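Laccase (Uncultured bacterium, PDB 4F7K) is a laccase of the multicopper oxidase family that probably oxidises phenolic and related substrates with dioxygen as the electron acceptor. Local coordinates at residues 133-138 with 184-189; 165-170 with 254-259; 197-202 with 245-250. All coordinates share one frame; numbering follows the deposited sequence.

The three contacts illustrate how a beta sandwich, here of the cupredoxin-like kind expected for a multicopper oxidase, is held within and between its sheets. Contact 1 is entirely buried and joins two central parallel strands of a six-stranded sheet; contact 3, partly exposed, joins two inner antiparallel strands of the facing four-stranded sheet. Their aliphatic and aromatic side chains meet in between, with Phe-247 resting on Ile-135 and Leu-188. Contact 2, also partly exposed, ties together edge strands of the two sheets, 167-173 and 256-261. Regular backbone pairing dominates contacts 1 and 3, whereas contact 2 relies on a tyrosine hydroxyl, one backbone bond and alanine-leucine packing.

Contact 1: 133-138 with 184-189; sequences LIIMID and VRLRLI
Leu-133 to Met-136 pair in order with Leu-186 to Ile-189 as neighbouring parallel strands, their axes 4.6 Å apart at closest and inclined by 24°. Ile-135 is held through both its N and its O: the N donates to Arg-187 O at 2.7 Å, and the O accepts from Ile-189 N at 2.7 Å. Leu-133 forms the same two-way link with Arg-185 O and Arg-187 N, and Ile-137 N closes the series on Ile-189 O. On one face of the sheet Leu-133 and Leu-186 lie side by side, CD1 to CD2 at 4.1 Å. Ile-135 and Leu-188 repeat the arrangement more closely, CG1 to CD1 at 3.8 Å; with CG1 of Ile-135 beside the backbone N (chi1 -37°), that branch runs alongside its neighbour. The other face carries Ile-134, Met-136, Arg-187 and Ile-189. Here CD1 of Ile-189 reaches CG2 of Ile-134 at 4.1 Å, while the aliphatic part of Arg-187 slants across Ile-134, CD to CG1 at 4.1 Å. Beyond CD, Arg-187 lays its guanidinium over that of Arg-185. Such stacking of like charges is probably tolerated because Asp-132 pairs with Arg-187, and Asp-234 and Glu-123 with Arg-185. The pair of strands is internal to its sheet, with strand 167-173 beside 131-140 and strand 232-239 beside 183-190; strand 116-122 packs on the Ile-134 face, and strand 245-249 of the facing sheet packs on the other, the sheet-on-sheet arrangement expected of a cupredoxin-like sandwich.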
ATOM      1  N   LEU A 133      10.126  -7.280   8.813  1.00 43.37           N
ATOM      2  CA  LEU A 133       9.613  -8.047   7.664  1.00 40.96           C
ATOM      3  C   LEU A 133       8.473  -7.321   6.964  1.00 39.06           C
ATOM      4  O   LEU A 133       7.675  -6.631   7.610  1.00 39.51           O
ATOM      5  CB  LEU A 133       9.141  -9.450   8.092  1.00 41.28           C
ATOM      6  CG  LEU A 133      10.125 -10.199   9.008  1.00 44.36           C
ATOM      7  CD1 LEU A 133       9.495 -11.395   9.740  1.00 45.19           C
ATOM      8  CD2 LEU A 133      11.418 -10.610   8.275  1.00 42.47           C
ATOM      9  N   ILE A 134       8.413  -7.474   5.640  1.00 36.29           N
ATOM     10  CA  ILE A 134       7.380  -6.845   4.834  1.00 34.07           C
ATOM     11  C   ILE A 134       6.418  -7.932   4.378  1.00 34.32           C
ATOM     12  O   ILE A 134       6.855  -8.955   3.870  1.00 34.72           O
ATOM     13  CB  ILE A 134       8.025  -6.131   3.622  1.00 33.36           C
ATOM     14  CG1 ILE A 134       8.821  -4.895   4.085  1.00 28.62           C
ATOM     15  CG2 ILE A 134       6.991  -5.792   2.537  1.00 28.55           C
ATOM     16  CD1 ILE A 134       9.896  -4.429   3.093  1.00 25.88           C
ATOM     17  N   ILE A 135       5.116  -7.699   4.544  1.00 33.98           N
ATOM     18  CA  ILE A 135       4.110  -8.695   4.240  1.00 33.92           C
ATOM     19  C   ILE A 135       3.163  -8.125   3.204  1.00 32.97           C
ATOM     20  O   ILE A 135       2.284  -7.294   3.537  1.00 32.44           O
ATOM     21  CB  ILE A 135       3.236  -9.072   5.487  1.00 35.78           C
ATOM     22  CG1 ILE A 135       4.062  -9.088   6.784  1.00 36.53           C
ATOM     23  CG2 ILE A 135       2.448 -10.365   5.222  1.00 37.48           C
ATOM     24  CD1 ILE A 135       5.177 -10.045   6.800  1.00 34.24           C
ATOM     25  N   MET A 136       3.310  -8.613   1.973  1.00 31.27           N
ATOM     26  CA  MET A 136       2.499  -8.165   0.859  1.00 30.06           C
ATOM     27  C   MET A 136       1.419  -9.210   0.592  1.00 30.10           C
ATOM     28  O   MET A 136       1.705 -10.402   0.278  1.00 30.81           O
ATOM     29  CB  MET A 136       3.370  -7.869  -0.381  1.00 28.80           C
ATOM     30  CG  MET A 136       4.236  -6.593  -0.222  1.00 28.08           C
ATOM     31  SD  MET A 136       5.722  -6.560  -1.313  1.00 29.30           S
ATOM     32  CE  MET A 136       6.808  -7.812  -0.580  1.00 26.14           C
ATOM     33  N   ILE A 137       0.179  -8.790   0.765  1.00 28.22           N
ATOM     34  CA  ILE A 137      -0.928  -9.708   0.587  1.00 28.86           C
ATOM     35  C   ILE A 137      -1.598  -9.415  -0.746  1.00 28.05           C
ATOM     36  O   ILE A 137      -1.905  -8.269  -1.055  1.00 25.35           O
ATOM     37  CB  ILE A 137      -1.929  -9.632   1.764  1.00 30.04           C
ATOM     38  CG1 ILE A 137      -1.186  -9.855   3.091  1.00 32.43           C
ATOM     39  CG2 ILE A 137      -3.053 -10.655   1.593  1.00 29.90           C
ATOM     40  CD1 ILE A 137      -2.056  -9.693   4.371  1.00 34.71           C
ATOM     41  N   ASP A 138      -1.772 -10.453  -1.557  1.00 28.34           N
ATOM     42  CA  ASP A 138      -2.359 -10.279  -2.895  1.00 29.92           C
ATOM     43  C   ASP A 138      -3.233 -11.511  -3.137  1.00 31.29           C
ATOM     44  O   ASP A 138      -3.096 -12.536  -2.467  1.00 31.45           O
ATOM     45  CB  ASP A 138      -1.211 -10.180  -3.921  1.00 29.21           C
ATOM     46  CG  ASP A 138      -1.584  -9.447  -5.217  1.00 32.59           C
ATOM     47  OD1 ASP A 138      -2.783  -9.067  -5.390  1.00 33.36           O
ATOM     48  OD2 ASP A 138      -0.624  -9.267  -6.060  1.00 32.63           O
ATOM     49  N   VAL A 184       9.324  -8.705  16.536  1.00 48.67           N
ATOM     50  CA  VAL A 184       9.256  -8.451  15.093  1.00 45.33           C
ATOM     51  C   VAL A 184       8.463  -7.216  14.735  1.00 44.10           C
ATOM     52  O   VAL A 184       7.418  -6.959  15.317  1.00 45.19           O
ATOM     53  CB  VAL A 184       8.706  -9.666  14.294  1.00 44.35           C
ATOM     54  CG1 VAL A 184       9.579 -10.882  14.517  1.00 46.07           C
ATOM     55  CG2 VAL A 184       7.229  -9.952  14.643  1.00 43.48           C
ATOM     56  N   ARG A 185       8.971  -6.456  13.767  1.00 42.80           N
ATOM     57  CA  ARG A 185       8.184  -5.450  13.059  1.00 41.47           C
ATOM     58  C   ARG A 185       7.609  -6.077  11.774  1.00 39.23           C
ATOM     59  O   ARG A 185       8.349  -6.611  10.967  1.00 38.57           O
ATOM     60  CB  ARG A 185       9.039  -4.216  12.743  1.00 42.36           C
ATOM     61  CG  ARG A 185       8.242  -3.045  12.169  1.00 41.34           C
ATOM     62  CD  ARG A 185       9.128  -1.844  11.927  1.00 41.67           C
ATOM     63  NE  ARG A 185       8.358  -0.679  11.468  1.00 43.66           N
ATOM     64  CZ  ARG A 185       8.789   0.590  11.542  1.00 44.09           C
ATOM     65  NH1 ARG A 185       9.993   0.849  12.034  1.00 46.42           N
ATOM     66  NH2 ARG A 185       8.032   1.600  11.097  1.00 40.44           N
ATOM     67  N   LEU A 186       6.283  -6.052  11.652  1.00 37.92           N
ATOM     68  CA  LEU A 186       5.564  -6.608  10.539  1.00 36.53           C
ATOM     69  C   LEU A 186       4.849  -5.486   9.767  1.00 35.44           C
ATOM     70  O   LEU A 186       3.912  -4.873  10.285  1.00 36.51           O
ATOM     71  CB  LEU A 186       4.551  -7.667  11.039  1.00 36.67           C
ATOM     72  CG  LEU A 186       5.128  -8.864  11.818  1.00 35.76           C
ATOM     73  CD1 LEU A 186       4.025  -9.663  12.451  1.00 35.74           C
ATOM     74  CD2 LEU A 186       5.967  -9.772  10.929  1.00 32.58           C
ATOM     75  N   ARG A 187       5.331  -5.233   8.548  1.00 33.31           N
ATOM     76  CA  ARG A 187       4.828  -4.198   7.626  1.00 32.06           C
ATOM     77  C   ARG A 187       3.846  -4.775   6.612  1.00 31.27           C
ATOM     78  O   ARG A 187       4.254  -5.351   5.583  1.00 30.05           O
ATOM     79  CB  ARG A 187       6.005  -3.525   6.913  1.00 31.83           C
ATOM     80  CG  ARG A 187       7.003  -2.826   7.897  1.00 33.49           C
ATOM     81  CD  ARG A 187       8.122  -2.238   7.102  1.00 33.65           C
ATOM     82  NE  ARG A 187       9.263  -1.788   7.897  1.00 36.65           N
ATOM     83  CZ  ARG A 187       9.573  -0.503   8.120  1.00 37.37           C
ATOM     84  NH1 ARG A 187       8.794   0.470   7.653  1.00 32.43           N
ATOM     85  NH2 ARG A 187      10.664  -0.196   8.831  1.00 36.00           N
ATOM     86  N   LEU A 188       2.555  -4.642   6.926  1.00 30.87           N
ATOM     87  CA  LEU A 188       1.531  -5.310   6.161  1.00 30.99           C
ATOM     88  C   LEU A 188       1.100  -4.375   5.076  1.00 30.68           C
ATOM     89  O   LEU A 188       0.823  -3.202   5.322  1.00 30.88           O
ATOM     90  CB  LEU A 188       0.300  -5.667   7.019  1.00 31.80           C
ATOM     91  CG  LEU A 188       0.306  -6.922   7.903  1.00 32.66           C
ATOM     92  CD1 LEU A 188       1.512  -7.062   8.814  1.00 32.04           C
ATOM     93  CD2 LEU A 188      -0.996  -6.943   8.736  1.00 34.40           C
ATOM     94  N   ILE A 189       1.026  -4.913   3.872  1.00 29.11           N
ATOM     95  CA  ILE A 189       0.585  -4.133   2.760  1.00 29.29           C
ATOM     96  C   ILE A 189      -0.414  -4.945   1.968  1.00 28.17           C
ATOM     97  O   ILE A 189      -0.078  -6.064   1.541  1.00 28.20           O
ATOM     98  CB  ILE A 189       1.744  -3.760   1.810  1.00 27.61           C
ATOM     99  CG1 ILE A 189       2.910  -3.134   2.586  1.00 29.56           C
ATOM    100  CG2 ILE A 189       1.207  -2.831   0.730  1.00 28.09           C
ATOM    101  CD1 ILE A 189       4.196  -2.877   1.750  1.00 27.21           C
TER

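Contact 2: 165-170 with 254-259; sequences GNFARA and GPYLLG
Arg-169 and Leu-258 bring the short strands 167-170 and 256-259 together, with axes 4.5 Å apart at closest and 46° between their directions, too oblique for regular pairing. One backbone bond spans them, Ala-170 N to Leu-258 O at 2.9 Å. It is nearly straight at the hydrogen, yet the donor stands above the carbonyl plane of Leu-258. The second bond comes from a side chain: Tyr-256 OH accepts the N-H of Ala-168 at 3.1 Å, almost linearly. CG of Tyr-256 lies anti to the backbone N (chi1 178°), which carries the ring across to the other strand, where Ala-168 O sits in the ring plane at its edge, 3.3 Å from CE2. Apolar contacts add to these bonds, the methyls of two alanines lying against one leucine. CB of Ala-168 touches CD2 of Leu-258 at 3.8 Å, and CB of Ala-170 meets CB of Leu-258 at the same separation. Gly-259 follows, where a CB would run into Ala-170 O. Leu-258 and Gly-259 both bond through their backbones to Phe-247 of the next strand, consistent with a beta bulge that leaves the Leu-258 carbonyl turned to Ala-170 N. The contact thus spans two sheet edges: strand 167-173 is flanked in its sheet by strand 131-140, which bonds to Phe-167 and Arg-169, and strand 256-261 is flanked in the other by strand 245-249.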
ATOM      1  N   GLY A 165     -13.104 -15.231  -4.978  1.00 50.98           N
ATOM      2  CA  GLY A 165     -11.694 -15.137  -4.653  1.00 49.99           C
ATOM      3  C   GLY A 165     -11.145 -16.425  -4.105  1.00 50.58           C
ATOM      4  O   GLY A 165     -11.611 -16.924  -3.059  1.00 50.37           O
ATOM      5  N   ASN A 166     -10.133 -16.945  -4.801  0.60 49.99           N
ATOM      6  CA  ASN A 166      -9.649 -18.269  -4.487  0.60 50.99           C
ATOM      7  C   ASN A 166      -8.216 -18.443  -3.945  1.00 49.20           C
ATOM      8  O   ASN A 166      -8.029 -19.161  -2.964  1.00 50.46           O
ATOM      9  CB  ASN A 166      -9.929 -19.256  -5.632  1.00 52.28           C
ATOM     10  CG  ASN A 166     -10.114 -20.646  -5.112  1.00 56.14           C
ATOM     11  OD1 ASN A 166      -9.939 -20.873  -3.915  1.00 60.28           O
ATOM     12  ND2 ASN A 166     -10.495 -21.588  -5.977  1.00 61.45           N
ATOM     13  N   PHE A 167      -7.219 -17.870  -4.608  1.00 46.65           N
ATOM     14  CA  PHE A 167      -5.851 -18.051  -4.152  1.00 44.01           C
ATOM     15  C   PHE A 167      -5.302 -16.711  -3.679  1.00 40.41           C
ATOM     16  O   PHE A 167      -5.129 -15.803  -4.462  1.00 39.98           O
ATOM     17  CB  PHE A 167      -4.966 -18.684  -5.243  1.00 44.94           C
ATOM     18  CG  PHE A 167      -3.672 -19.224  -4.711  1.00 46.63           C
ATOM     19  CD1 PHE A 167      -3.657 -20.390  -3.944  1.00 50.57           C
ATOM     20  CD2 PHE A 167      -2.472 -18.537  -4.921  1.00 46.78           C
ATOM     21  CE1 PHE A 167      -2.461 -20.875  -3.413  1.00 52.02           C
ATOM     22  CE2 PHE A 167      -1.271 -19.003  -4.399  1.00 47.30           C
ATOM     23  CZ  PHE A 167      -1.256 -20.162  -3.638  1.00 50.81           C
ATOM     24  N   ALA A 168      -5.104 -16.584  -2.376  1.00 37.74           N
ATOM     25  CA  ALA A 168      -4.624 -15.347  -1.765  1.00 33.77           C
ATOM     26  C   ALA A 168      -3.386 -15.743  -0.986  1.00 31.88           C
ATOM     27  O   ALA A 168      -3.360 -16.819  -0.440  1.00 30.81           O
ATOM     28  CB  ALA A 168      -5.691 -14.774  -0.862  1.00 32.73           C
ATOM     29  N   ARG A 169      -2.341 -14.919  -1.018  1.00 30.23           N
ATOM     30  CA  ARG A 169      -1.128 -15.192  -0.275  1.00 31.54           C
ATOM     31  C   ARG A 169      -0.558 -13.946   0.323  1.00 30.34           C
ATOM     32  O   ARG A 169      -0.647 -12.878  -0.281  1.00 30.62           O
ATOM     33  CB  ARG A 169      -0.027 -15.763  -1.169  1.00 31.81           C
ATOM     34  CG  ARG A 169       0.060 -17.253  -1.170  1.00 37.16           C
ATOM     35  CD  ARG A 169       1.210 -17.671  -2.043  1.00 38.89           C
ATOM     36  NE  ARG A 169       2.394 -17.785  -1.240  1.00 40.96           N
ATOM     37  CZ  ARG A 169       3.627 -17.916  -1.705  1.00 44.39           C
ATOM     38  NH1 ARG A 169       3.877 -17.964  -3.029  1.00 41.61           N
ATOM     39  NH2 ARG A 169       4.618 -17.992  -0.817  1.00 44.46           N
ATOM     40  N   ALA A 170       0.049 -14.126   1.489  1.00 29.85           N
ATOM     41  CA  ALA A 170       0.884 -13.146   2.143  1.00 30.39           C
ATOM     42  C   ALA A 170       2.344 -13.486   1.825  1.00 31.10           C
ATOM     43  O   ALA A 170       2.850 -14.479   2.270  1.00 32.18           O
ATOM     44  CB  ALA A 170       0.651 -13.205   3.670  1.00 30.69           C
ATOM     45  N   GLY A 254     -14.566 -20.831   7.653  1.00 40.17           N
ATOM     46  CA  GLY A 254     -13.416 -21.125   8.462  1.00 39.70           C
ATOM     47  C   GLY A 254     -12.196 -20.328   8.010  1.00 37.26           C
ATOM     48  O   GLY A 254     -12.236 -19.678   6.958  1.00 35.64           O
ATOM     49  N   PRO A 255     -11.112 -20.369   8.801  1.00 37.18           N
ATOM     50  CA  PRO A 255      -9.906 -19.592   8.523  1.00 35.94           C
ATOM     51  C   PRO A 255      -9.194 -20.031   7.241  1.00 35.82           C
ATOM     52  O   PRO A 255      -9.067 -21.219   6.939  1.00 37.15           O
ATOM     53  CB  PRO A 255      -8.998 -19.855   9.755  1.00 37.16           C
ATOM     54  CG  PRO A 255      -9.516 -21.068  10.408  1.00 39.26           C
ATOM     55  CD  PRO A 255     -11.017 -21.113  10.074  1.00 39.52           C
ATOM     56  N   TYR A 256      -8.750 -19.061   6.481  1.00 35.20           N
ATOM     57  CA  TYR A 256      -7.927 -19.327   5.308  1.00 35.61           C
ATOM     58  C   TYR A 256      -6.488 -18.895   5.657  1.00 35.18           C
ATOM     59  O   TYR A 256      -6.271 -17.752   6.054  1.00 34.68           O
ATOM     60  CB  TYR A 256      -8.487 -18.515   4.122  1.00 34.72           C
ATOM     61  CG  TYR A 256      -7.693 -18.663   2.845  1.00 35.24           C
ATOM     62  CD1 TYR A 256      -8.062 -19.611   1.895  1.00 37.62           C
ATOM     63  CD2 TYR A 256      -6.588 -17.863   2.588  1.00 35.26           C
ATOM     64  CE1 TYR A 256      -7.345 -19.771   0.740  1.00 38.64           C
ATOM     65  CE2 TYR A 256      -5.853 -18.018   1.411  1.00 36.55           C
ATOM     66  CZ  TYR A 256      -6.251 -18.978   0.508  1.00 36.55           C
ATOM     67  OH  TYR A 256      -5.586 -19.157  -0.641  1.00 36.69           O
ATOM     68  N   LEU A 257      -5.505 -19.777   5.519  1.00 35.36           N
ATOM     69  CA  LEU A 257      -4.115 -19.365   5.816  1.00 35.71           C
ATOM     70  C   LEU A 257      -3.443 -18.653   4.624  1.00 34.20           C
ATOM     71  O   LEU A 257      -3.181 -19.292   3.600  1.00 33.63           O
ATOM     72  CB  LEU A 257      -3.256 -20.563   6.289  1.00 36.69           C
ATOM     73  CG  LEU A 257      -1.821 -20.301   6.785  1.00 38.11           C
ATOM     74  CD1 LEU A 257      -1.816 -19.394   8.014  1.00 36.81           C
ATOM     75  CD2 LEU A 257      -1.100 -21.640   7.116  1.00 38.93           C
ATOM     76  N   LEU A 258      -3.197 -17.339   4.776  1.00 33.30           N
ATOM     77  CA  LEU A 258      -2.464 -16.499   3.785  1.00 31.82           C
ATOM     78  C   LEU A 258      -0.972 -16.832   3.700  1.00 32.15           C
ATOM     79  O   LEU A 258      -0.370 -16.801   2.625  1.00 30.41           O
ATOM     80  CB  LEU A 258      -2.609 -15.017   4.114  1.00 29.58           C
ATOM     81  CG  LEU A 258      -4.037 -14.469   4.169  1.00 30.81           C
ATOM     82  CD1 LEU A 258      -4.050 -13.056   4.796  1.00 30.84           C
ATOM     83  CD2 LEU A 258      -4.594 -14.437   2.763  1.00 26.09           C
ATOM     84  N   GLY A 259      -0.382 -17.137   4.851  1.00 33.47           N
ATOM     85  CA  GLY A 259       1.018 -17.517   4.901  1.00 34.61           C
ATOM     86  C   GLY A 259       1.499 -17.476   6.331  1.00 36.94           C
ATOM     87  O   GLY A 259       0.731 -17.155   7.237  1.00 37.05           O
TER

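Contact 3: 197-202 with 245-250; sequences FPVELE and IGFVFP
An antiparallel pair of inner strands in the four-stranded sheet is formed where Glu-200 to Glu-202 run against Gly-246 to Val-248. Glu-200 and Val-248 exchange two bonds of 2.7 Å, N to O in each direction and both in the carbonyl planes. Glu-202 and Gly-246 also exchange two, less regularly: Gly-246 N stands above the plane of the Glu-202 carbonyl, 3.0 Å from its O. At the far end, the edge of the Phe-197 ring points at the face of the Phe-249 ring in an offset edge-to-face pair, planes at 89° and centroids 5.7 Å apart. CG anti to the backbone N (chi1 179°) carries the Phe-249 ring across to Phe-197 and Pro-198, whose CD reaches its CE2 at 3.4 Å. With an alanine here in place of Phe-249, the edge of Phe-197 would probably lose its aromatic partner and a gap would be likely beside Pro-198. Leu-201 CD1 runs alongside Phe-247, 3.9 Å from CD1 of the ring. On the reverse side Glu-202 slants over Val-248, OE2 to CG2 at 3.6 Å, and Glu-200 accepts a bond from Gly-224 N. The division is consistent with a sheet whose Leu-201 and Phe-247 side packs on the other sheet, while the opposite side mixes carboxylates with Val-248 and Pro-250.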
ATOM      1  N   PHE A 197      -9.004  -7.352   2.569  1.00 30.89           N
ATOM      2  CA  PHE A 197      -8.536  -8.432   3.410  1.00 31.64           C
ATOM      3  C   PHE A 197      -8.661  -8.069   4.898  1.00 34.19           C
ATOM      4  O   PHE A 197      -7.933  -7.185   5.391  1.00 33.73           O
ATOM      5  CB  PHE A 197      -7.057  -8.714   3.094  1.00 30.67           C
ATOM      6  CG  PHE A 197      -6.831  -9.405   1.764  1.00 31.27           C
ATOM      7  CD1 PHE A 197      -7.304 -10.696   1.554  1.00 31.63           C
ATOM      8  CD2 PHE A 197      -6.118  -8.776   0.749  1.00 31.81           C
ATOM      9  CE1 PHE A 197      -7.114 -11.340   0.330  1.00 34.72           C
ATOM     10  CE2 PHE A 197      -5.891  -9.413  -0.491  1.00 34.27           C
ATOM     11  CZ  PHE A 197      -6.393 -10.708  -0.697  1.00 35.36           C
ATOM     12  N   PRO A 198      -9.576  -8.751   5.623  1.00 35.93           N
ATOM     13  CA  PRO A 198      -9.385  -8.780   7.070  1.00 37.37           C
ATOM     14  C   PRO A 198      -8.166  -9.626   7.327  1.00 37.62           C
ATOM     15  O   PRO A 198      -7.975 -10.652   6.653  1.00 38.55           O
ATOM     16  CB  PRO A 198     -10.618  -9.515   7.610  1.00 38.47           C
ATOM     17  CG  PRO A 198     -11.395 -10.021   6.422  1.00 38.61           C
ATOM     18  CD  PRO A 198     -10.618  -9.684   5.155  1.00 36.33           C
ATOM     19  N   VAL A 199      -7.312  -9.200   8.248  1.00 38.00           N
ATOM     20  CA  VAL A 199      -6.114  -9.966   8.537  1.00 37.09           C
ATOM     21  C   VAL A 199      -5.989 -10.219  10.030  1.00 39.00           C
ATOM     22  O   VAL A 199      -5.788  -9.280  10.803  1.00 38.50           O
ATOM     23  CB  VAL A 199      -4.829  -9.278   8.058  1.00 36.05           C
ATOM     24  CG1 VAL A 199      -3.639 -10.216   8.271  1.00 34.21           C
ATOM     25  CG2 VAL A 199      -4.946  -8.866   6.566  1.00 33.37           C
ATOM     26  N   GLU A 200      -6.077 -11.489  10.409  1.00 39.23           N
ATOM     27  CA  GLU A 200      -5.827 -11.906  11.796  1.00 42.54           C
ATOM     28  C   GLU A 200      -4.393 -12.403  11.960  1.00 42.56           C
ATOM     29  O   GLU A 200      -3.919 -13.257  11.189  1.00 41.18           O
ATOM     30  CB  GLU A 200      -6.800 -12.994  12.214  1.00 43.17           C
ATOM     31  CG  GLU A 200      -8.201 -12.501  12.449  1.00 48.56           C
ATOM     32  CD  GLU A 200      -8.297 -11.388  13.514  0.80 54.78           C
ATOM     33  OE1 GLU A 200      -7.513 -11.398  14.497  0.80 57.88           O
ATOM     34  OE2 GLU A 200      -9.174 -10.498  13.367  0.80 56.47           O
ATOM     35  N   LEU A 201      -3.692 -11.844  12.938  1.00 43.57           N
ATOM     36  CA  LEU A 201      -2.356 -12.334  13.270  1.00 44.66           C
ATOM     37  C   LEU A 201      -2.425 -13.443  14.269  1.00 46.54           C
ATOM     38  O   LEU A 201      -3.145 -13.336  15.243  1.00 49.21           O
ATOM     39  CB  LEU A 201      -1.493 -11.232  13.836  1.00 45.25           C
ATOM     40  CG  LEU A 201      -0.570 -10.565  12.841  1.00 45.32           C
ATOM     41  CD1 LEU A 201      -1.340  -9.975  11.729  1.00 44.15           C
ATOM     42  CD2 LEU A 201       0.160  -9.495  13.585  1.00 49.01           C
ATOM     43  N   GLU A 202      -1.668 -14.510  14.047  1.00 47.01           N
ATOM     44  CA  GLU A 202      -1.541 -15.575  15.058  1.00 49.20           C
ATOM     45  C   GLU A 202      -0.098 -15.806  15.470  1.00 49.53           C
ATOM     46  O   GLU A 202       0.811 -15.564  14.682  1.00 47.61           O
ATOM     47  CB  GLU A 202      -2.176 -16.864  14.560  1.00 49.96           C
ATOM     48  CG  GLU A 202      -3.688 -16.725  14.401  1.00 52.57           C
ATOM     49  CD  GLU A 202      -4.357 -17.989  13.959  1.00 56.88           C
ATOM     50  OE1 GLU A 202      -3.681 -19.036  13.834  1.00 61.04           O
ATOM     51  OE2 GLU A 202      -5.579 -17.929  13.735  1.00 60.73           O
ATOM     52  N   ILE A 245       4.466 -17.867  13.094  1.00 47.43           N
ATOM     53  CA  ILE A 245       3.594 -16.710  13.023  1.00 44.94           C
ATOM     54  C   ILE A 245       2.679 -16.922  11.811  1.00 43.09           C
ATOM     55  O   ILE A 245       3.157 -17.332  10.750  1.00 41.70           O
ATOM     56  CB  ILE A 245       4.401 -15.424  12.868  1.00 43.70           C
ATOM     57  CG1 ILE A 245       5.435 -15.320  13.993  1.00 45.45           C
ATOM     58  CG2 ILE A 245       3.470 -14.222  12.837  1.00 42.51           C
ATOM     59  CD1 ILE A 245       6.462 -14.220  13.801  1.00 44.58           C
ATOM     60  N   GLY A 246       1.373 -16.692  11.987  1.00 41.83           N
ATOM     61  CA  GLY A 246       0.378 -16.945  10.924  1.00 39.07           C
ATOM     62  C   GLY A 246      -0.425 -15.701  10.597  1.00 37.17           C
ATOM     63  O   GLY A 246      -0.774 -14.926  11.509  1.00 37.51           O
ATOM     64  N   PHE A 247      -0.676 -15.506   9.299  1.00 35.17           N
ATOM     65  CA  PHE A 247      -1.511 -14.438   8.772  1.00 34.49           C
ATOM     66  C   PHE A 247      -2.811 -15.047   8.234  1.00 34.90           C
ATOM     67  O   PHE A 247      -2.822 -15.762   7.204  1.00 34.21           O
ATOM     68  CB  PHE A 247      -0.758 -13.680   7.661  1.00 33.20           C
ATOM     69  CG  PHE A 247       0.479 -12.971   8.154  1.00 33.48           C
ATOM     70  CD1 PHE A 247       0.391 -11.700   8.699  1.00 33.02           C
ATOM     71  CD2 PHE A 247       1.724 -13.606   8.123  1.00 35.42           C
ATOM     72  CE1 PHE A 247       1.537 -11.044   9.174  1.00 34.04           C
ATOM     73  CE2 PHE A 247       2.873 -12.959   8.613  1.00 35.42           C
ATOM     74  CZ  PHE A 247       2.767 -11.678   9.150  1.00 33.72           C
ATOM     75  N   VAL A 248      -3.904 -14.771   8.928  1.00 35.57           N
ATOM     76  CA  VAL A 248      -5.144 -15.455   8.663  1.00 35.96           C
ATOM     77  C   VAL A 248      -6.231 -14.553   8.090  1.00 35.73           C
ATOM     78  O   VAL A 248      -6.427 -13.443   8.528  1.00 35.17           O
ATOM     79  CB  VAL A 248      -5.637 -16.256   9.916  1.00 37.74           C
ATOM     80  CG1 VAL A 248      -6.998 -16.911   9.665  1.00 38.66           C
ATOM     81  CG2 VAL A 248      -4.630 -17.341  10.264  1.00 37.55           C
ATOM     82  N   PHE A 249      -6.934 -15.085   7.092  1.00 35.86           N
ATOM     83  CA  PHE A 249      -8.103 -14.454   6.529  1.00 36.59           C
ATOM     84  C   PHE A 249      -9.332 -15.224   7.056  1.00 37.97           C
ATOM     85  O   PHE A 249      -9.656 -16.316   6.567  1.00 38.30           O
ATOM     86  CB  PHE A 249      -7.977 -14.480   5.003  1.00 36.18           C
ATOM     87  CG  PHE A 249      -9.137 -13.874   4.255  1.00 37.69           C
ATOM     88  CD1 PHE A 249      -9.107 -13.823   2.877  1.00 42.41           C
ATOM     89  CD2 PHE A 249     -10.256 -13.404   4.895  1.00 43.13           C
ATOM     90  CE1 PHE A 249     -10.181 -13.301   2.144  1.00 42.25           C
ATOM     91  CE2 PHE A 249     -11.336 -12.877   4.162  1.00 44.78           C
ATOM     92  CZ  PHE A 249     -11.273 -12.826   2.783  1.00 41.81           C
ATOM     93  N   PRO A 250     -10.004 -14.666   8.070  1.00 38.80           N
ATOM     94  CA  PRO A 250     -11.113 -15.340   8.704  1.00 40.71           C
ATOM     95  C   PRO A 250     -12.323 -15.296   7.779  1.00 40.14           C
ATOM     96  O   PRO A 250     -12.581 -14.270   7.146  1.00 39.82           O
ATOM     97  CB  PRO A 250     -11.349 -14.497   9.969  1.00 42.20           C
ATOM     98  CG  PRO A 250     -10.933 -13.118   9.572  1.00 40.77           C
ATOM     99  CD  PRO A 250      -9.902 -13.257   8.489  1.00 39.31           C
TER